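Local coordinates for protein SAM-dependent methyltransferase (Geobacter sulfurreducens, PDB 5BP7) that binds S-adenosyl-L-homocysteine, the spent form of the methyl donor S-adenosyl-L-methionine, and probably acts as a methyltransferase, at residues K222-L230 against K240-S248. Numbering follows the deposited sequence.
Sequences KWLTMRRWL and KEVRAQLTS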
ATOM      1  N   LYS A 222      -7.700   8.882  -9.649  1.00 32.03           N
ATOM      2  CA  LYS A 222      -7.605   8.026 -10.827  1.00 32.73           C
ATOM      3  C   LYS A 222      -8.447   8.554 -11.976  1.00 32.28           C
ATOM      4  O   LYS A 222      -8.049   8.460 -13.138  1.00 32.17           O
ATOM      5  CB  LYS A 222      -8.059   6.602 -10.517  1.00 33.46           C
ATOM      6  CG  LYS A 222      -7.229   5.893  -9.466  1.00 34.31           C
ATOM      7  CD  LYS A 222      -7.777   4.494  -9.245  1.00 35.76           C
ATOM      8  CE  LYS A 222      -7.019   3.742  -8.159  1.00 36.94           C
ATOM      9  NZ  LYS A 222      -7.767   2.476  -7.894  1.00 38.37           N
ATOM     10  N   TRP A 223      -9.596   9.133 -11.648  1.00 31.73           N
ATOM     11  CA  TRP A 223     -10.537   9.523 -12.686  1.00 32.43           C
ATOM     12  C   TRP A 223      -9.982  10.660 -13.531  1.00 32.37           C
ATOM     13  O   TRP A 223     -10.054  10.631 -14.769  1.00 33.18           O
ATOM     14  CB  TRP A 223     -11.892   9.899 -12.091  1.00 32.69           C
ATOM     15  CG  TRP A 223     -12.390   8.902 -11.140  1.00 32.83           C
ATOM     16  CD1 TRP A 223     -12.077   7.564 -11.100  1.00 33.13           C
ATOM     17  CD2 TRP A 223     -13.302   9.134 -10.064  1.00 33.44           C
ATOM     18  NE1 TRP A 223     -12.728   6.948 -10.050  1.00 33.32           N
ATOM     19  CE2 TRP A 223     -13.488   7.888  -9.398  1.00 33.28           C
ATOM     20  CE3 TRP A 223     -13.972  10.272  -9.578  1.00 33.49           C
ATOM     21  CZ2 TRP A 223     -14.328   7.750  -8.290  1.00 33.48           C
ATOM     22  CZ3 TRP A 223     -14.807  10.124  -8.443  1.00 33.98           C
ATOM     23  CH2 TRP A 223     -14.976   8.870  -7.826  1.00 33.53           C
ATOM     24  N   LEU A 224      -9.408  11.648 -12.869  1.00 32.30           N
ATOM     25  CA  LEU A 224      -8.762  12.729 -13.584  1.00 33.46           C
ATOM     26  C   LEU A 224      -7.602  12.239 -14.459  1.00 34.26           C
ATOM     27  O   LEU A 224      -7.483  12.647 -15.609  1.00 33.80           O
ATOM     28  CB  LEU A 224      -8.235  13.782 -12.619  1.00 33.54           C
ATOM     29  CG  LEU A 224      -7.674  15.054 -13.247  1.00 34.24           C
ATOM     30  CD1 LEU A 224      -8.641  15.746 -14.205  1.00 34.65           C
ATOM     31  CD2 LEU A 224      -7.258  15.984 -12.118  1.00 34.40           C
ATOM     32  N   THR A 225      -6.753  11.391 -13.883  1.00 34.04           N
ATOM     33  CA  THR A 225      -5.631  10.810 -14.601  1.00 35.11           C
ATOM     34  C   THR A 225      -6.132  10.060 -15.848  1.00 36.15           C
ATOM     35  O   THR A 225      -5.589  10.244 -16.936  1.00 37.06           O
ATOM     36  CB  THR A 225      -4.811   9.850 -13.707  1.00 35.06           C
ATOM     37  OG1 THR A 225      -4.374  10.530 -12.525  1.00 34.90           O
ATOM     38  CG2 THR A 225      -3.570   9.331 -14.435  1.00 35.23           C
HETATM   39  N   MSE A 226      -7.167   9.242 -15.676  1.00 36.84           N
HETATM   40  CA  MSE A 226      -7.765   8.489 -16.781  1.00 38.37           C
HETATM   41  C   MSE A 226      -8.276   9.393 -17.865  1.00 37.71           C
HETATM   42  O   MSE A 226      -8.035   9.166 -19.041  1.00 37.26           O
HETATM   43  CB  MSE A 226      -8.940   7.640 -16.316  1.00 41.01           C
HETATM   44  CG  MSE A 226      -8.480   6.399 -15.570  1.00 44.15           C
HETATM   45 SE   MSE A 226      -9.973   5.565 -14.558  1.00 50.30          SE
HETATM   46  CE  MSE A 226     -10.183   4.247 -15.937  1.00 45.89           C
ATOM     47  N   ARG A 227      -8.985  10.443 -17.477  1.00 37.75           N
ATOM     48  CA  ARG A 227      -9.592  11.341 -18.464  1.00 37.95           C
ATOM     49  C   ARG A 227      -8.524  12.011 -19.301  1.00 38.20           C
ATOM     50  O   ARG A 227      -8.656  12.111 -20.524  1.00 37.45           O
ATOM     51  CB  ARG A 227     -10.500  12.382 -17.797  1.00 38.09           C
ATOM     52  CG  ARG A 227     -11.154  13.381 -18.735  1.00 38.54           C
ATOM     53  CD  ARG A 227     -11.960  12.756 -19.875  1.00 39.14           C
ATOM     54  NE  ARG A 227     -12.361  13.822 -20.781  1.00 40.03           N
ATOM     55  CZ  ARG A 227     -13.562  14.398 -20.844  1.00 40.68           C
ATOM     56  NH1 ARG A 227     -14.598  13.989 -20.114  1.00 39.99           N
ATOM     57  NH2 ARG A 227     -13.737  15.410 -21.693  1.00 42.65           N
ATOM     58  N   ARG A 228      -7.469  12.474 -18.643  1.00 38.17           N
ATOM     59  CA  ARG A 228      -6.362  13.124 -19.360  1.00 39.14           C
ATOM     60  C   ARG A 228      -5.606  12.159 -20.240  1.00 38.99           C
ATOM     61  O   ARG A 228      -5.218  12.511 -21.342  1.00 38.75           O
ATOM     62  CB  ARG A 228      -5.400  13.766 -18.390  1.00 39.79           C
ATOM     63  CG  ARG A 228      -6.010  14.967 -17.714  1.00 40.17           C
ATOM     64  CD  ARG A 228      -5.008  15.638 -16.816  1.00 40.56           C
ATOM     65  NE  ARG A 228      -5.603  16.800 -16.176  1.00 41.02           N
ATOM     66  CZ  ARG A 228      -4.984  17.561 -15.284  1.00 41.56           C
ATOM     67  NH1 ARG A 228      -3.730  17.291 -14.923  1.00 41.00           N
ATOM     68  NH2 ARG A 228      -5.616  18.612 -14.767  1.00 42.55           N
ATOM     69  N   TRP A 229      -5.408  10.945 -19.738  1.00 38.44           N
ATOM     70  CA  TRP A 229      -4.768   9.906 -20.519  1.00 39.18           C
ATOM     71  C   TRP A 229      -5.562   9.570 -21.775  1.00 39.86           C
ATOM     72  O   TRP A 229      -4.971   9.353 -22.825  1.00 39.90           O
ATOM     73  CB  TRP A 229      -4.568   8.646 -19.694  1.00 39.17           C
ATOM     74  CG  TRP A 229      -3.784   7.586 -20.409  1.00 39.41           C
ATOM     75  CD1 TRP A 229      -2.440   7.423 -20.395  1.00 40.49           C
ATOM     76  CD2 TRP A 229      -4.303   6.556 -21.237  1.00 39.71           C
ATOM     77  NE1 TRP A 229      -2.082   6.340 -21.163  1.00 40.85           N
ATOM     78  CE2 TRP A 229      -3.213   5.786 -21.683  1.00 40.62           C
ATOM     79  CE3 TRP A 229      -5.590   6.193 -21.635  1.00 40.28           C
ATOM     80  CZ2 TRP A 229      -3.366   4.675 -22.513  1.00 41.96           C
ATOM     81  CZ3 TRP A 229      -5.746   5.079 -22.478  1.00 41.05           C
ATOM     82  CH2 TRP A 229      -4.637   4.341 -22.906  1.00 41.36           C
ATOM     83  N   LEU A 230      -6.885   9.528 -21.661  1.00 40.39           N
ATOM     84  CA  LEU A 230      -7.767   9.267 -22.823  1.00 42.54           C
ATOM     85  C   LEU A 230      -7.661  10.336 -23.883  1.00 43.92           C
ATOM     86  O   LEU A 230      -7.611  10.042 -25.076  1.00 44.13           O
ATOM     87  CB  LEU A 230      -9.246   9.139 -22.406  1.00 42.42           C
ATOM     88  CG  LEU A 230      -9.623   7.789 -21.816  1.00 43.38           C
ATOM     89  CD1 LEU A 230     -10.948   7.872 -21.069  1.00 43.31           C
ATOM     90  CD2 LEU A 230      -9.676   6.726 -22.912  1.00 44.04           C
ATOM     91  N   LYS A 240     -10.591   1.998 -24.999  1.00 45.81           N
ATOM     92  CA  LYS A 240     -11.970   1.517 -24.760  1.00 45.89           C
ATOM     93  C   LYS A 240     -12.223   1.054 -23.313  1.00 45.13           C
ATOM     94  O   LYS A 240     -13.242   1.392 -22.716  1.00 43.70           O
ATOM     95  CB  LYS A 240     -12.365   0.394 -25.727  1.00 46.53           C
ATOM     96  CG  LYS A 240     -12.827   0.903 -27.083  1.00 47.05           C
ATOM     97  N   GLU A 241     -11.301   0.260 -22.777  1.00 45.99           N
ATOM     98  CA  GLU A 241     -11.432  -0.255 -21.410  1.00 45.94           C
ATOM     99  C   GLU A 241     -11.330   0.881 -20.389  1.00 44.73           C
ATOM    100  O   GLU A 241     -12.085   0.916 -19.420  1.00 45.47           O
ATOM    101  CB  GLU A 241     -10.384  -1.342 -21.127  1.00 46.85           C
ATOM    102  CG  GLU A 241     -10.433  -1.929 -19.717  1.00 47.87           C
ATOM    103  N   VAL A 242     -10.411   1.817 -20.618  1.00 43.15           N
ATOM    104  CA  VAL A 242     -10.253   2.964 -19.727  1.00 41.37           C
ATOM    105  C   VAL A 242     -11.499   3.825 -19.729  1.00 40.79           C
ATOM    106  O   VAL A 242     -11.955   4.262 -18.661  1.00 40.64           O
ATOM    107  CB  VAL A 242      -9.024   3.818 -20.102  1.00 41.45           C
ATOM    108  CG1 VAL A 242      -8.970   5.104 -19.282  1.00 40.64           C
ATOM    109  CG2 VAL A 242      -7.748   3.018 -19.853  1.00 42.11           C
ATOM    110  N   ARG A 243     -12.036   4.067 -20.917  1.00 40.07           N
ATOM    111  CA  ARG A 243     -13.279   4.820 -21.086  1.00 41.23           C
ATOM    112  C   ARG A 243     -14.459   4.198 -20.319  1.00 40.04           C
ATOM    113  O   ARG A 243     -15.186   4.874 -19.585  1.00 39.80           O
ATOM    114  CB  ARG A 243     -13.578   4.922 -22.593  1.00 43.04           C
ATOM    115  CG  ARG A 243     -14.834   5.669 -23.020  1.00 44.24           C
ATOM    116  CD  ARG A 243     -14.832   7.115 -22.574  1.00 44.92           C
ATOM    117  NE  ARG A 243     -15.428   7.241 -21.247  1.00 46.53           N
ATOM    118  CZ  ARG A 243     -15.632   8.388 -20.601  1.00 47.77           C
ATOM    119  NH1 ARG A 243     -15.263   9.556 -21.151  1.00 48.75           N
ATOM    120  NH2 ARG A 243     -16.208   8.368 -19.393  1.00 46.82           N
ATOM    121  N   ALA A 244     -14.612   2.894 -20.446  1.00 40.94           N
ATOM    122  CA  ALA A 244     -15.667   2.163 -19.705  1.00 41.52           C
ATOM    123  C   ALA A 244     -15.508   2.254 -18.182  1.00 41.98           C
ATOM    124  O   ALA A 244     -16.480   2.442 -17.442  1.00 43.35           O
ATOM    125  CB  ALA A 244     -15.692   0.700 -20.131  1.00 41.74           C
ATOM    126  N   GLN A 245     -14.283   2.073 -17.714  1.00 42.11           N
ATOM    127  CA  GLN A 245     -14.001   2.193 -16.295  1.00 42.43           C
ATOM    128  C   GLN A 245     -14.249   3.602 -15.779  1.00 40.73           C
ATOM    129  O   GLN A 245     -14.802   3.789 -14.710  1.00 39.34           O
ATOM    130  CB  GLN A 245     -12.575   1.796 -16.000  1.00 44.80           C
ATOM    131  CG  GLN A 245     -12.354   0.324 -15.763  1.00 48.04           C
ATOM    132  CD  GLN A 245     -11.045   0.095 -15.018  1.00 50.71           C
ATOM    133  OE1 GLN A 245     -10.752   0.758 -14.009  1.00 53.22           O
ATOM    134  NE2 GLN A 245     -10.253  -0.838 -15.502  1.00 53.05           N
ATOM    135  N   LEU A 246     -13.846   4.609 -16.540  1.00 40.23           N
ATOM    136  CA  LEU A 246     -14.099   5.994 -16.128  1.00 39.43           C
ATOM    137  C   LEU A 246     -15.593   6.266 -15.942  1.00 39.17           C
ATOM    138  O   LEU A 246     -15.991   6.989 -15.027  1.00 39.47           O
ATOM    139  CB  LEU A 246     -13.488   6.983 -17.144  1.00 40.13           C
ATOM    140  CG  LEU A 246     -13.642   8.474 -16.853  1.00 39.74           C
ATOM    141  CD1 LEU A 246     -13.120   8.890 -15.471  1.00 38.87           C
ATOM    142  CD2 LEU A 246     -12.915   9.243 -17.936  1.00 40.05           C
ATOM    143  N   THR A 247     -16.411   5.682 -16.815  1.00 38.72           N
ATOM    144  CA  THR A 247     -17.850   5.841 -16.746  1.00 38.34           C
ATOM    145  C   THR A 247     -18.456   5.208 -15.490  1.00 37.68           C
ATOM    146  O   THR A 247     -19.292   5.805 -14.846  1.00 37.88           O
ATOM    147  CB  THR A 247     -18.517   5.234 -17.990  1.00 39.05           C
ATOM    148  OG1 THR A 247     -17.998   5.888 -19.148  1.00 39.09           O
ATOM    149  CG2 THR A 247     -20.031   5.425 -17.960  1.00 39.42           C
ATOM    150  N   SER A 248     -18.038   3.997 -15.158  1.00 36.63           N
ATOM    151  CA  SER A 248     -18.707   3.222 -14.127  1.00 35.86           C
ATOM    152  C   SER A 248     -18.101   3.383 -12.744  1.00 35.57           C
ATOM    153  O   SER A 248     -18.766   3.111 -11.741  1.00 35.00           O
ATOM    154  CB  SER A 248     -18.703   1.744 -14.534  1.00 36.48           C
ATOM    155  OG  SER A 248     -17.381   1.251 -14.669  1.00 36.03           O
TER
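Met226, a selenomethionine, reaches across to Val242, Gln245 and Leu246. A turn about the CG-SE bond (chi3 101°) brings the methyl CE down on the backbone of 240-248. CE lies 3.2 Å from Val242 O and 3.4 Å from Gln245 CB. The CG1 methyl of Val242 sits between Met226 and Leu230. It is 3.7 Å from Met226 CE and equally far from Leu230 CG. The Leu230 and Val242 side chains run alongside in opposite senses, and Leu230 CD1 and CD2 pass Val242 CG1 to reach the backbone of Arg243. The other Val242 methyl, CG2, meets Trp229 CZ3 at 3.9 Å, with the two side chains at about a right angle. Leu246 also meets Trp223, Arg227 and Leu230. Its chi1 (-179°) carries the branch point across toward 222-230. CD1 packs on Trp223 CB at 3.7 Å and close to Trp223 O. CD2 lies 3.9 Å from Leu230 CD1 and also touches the aliphatic part of Arg227.

The segments belong to helices 212-232 and 239-260, which form a roughly antiparallel helical hairpin with a short connection. The segment axes approach to 9.9 Å, with 144° between their N-to-C directions. In sequence the helices fall between strands 202-209 and 261-270, neighbours at one edge of the Rossmann-like methyltransferase sheet (strand order 3-2-1-4-5-7-6). No hydrogen bond links the segments, so side-chain packing carries the contact. It lies away from the S-adenosyl-L-homocysteine site.

At one margin, Leu246 CD2 lies over one face of the Arg243 guanidinium, displaced toward its rim. Arg243 NH2 donates to Thr247 OG1, 3.1 Å away, and that hydroxyl donates to Arg243 O. Arg227 NE forms a salt bridge with Glu231. On another side, helix 28-34 packs on the pair: Thr33 touches Met226, Ile32 touches Trp229 and Ile29 touches Gln245.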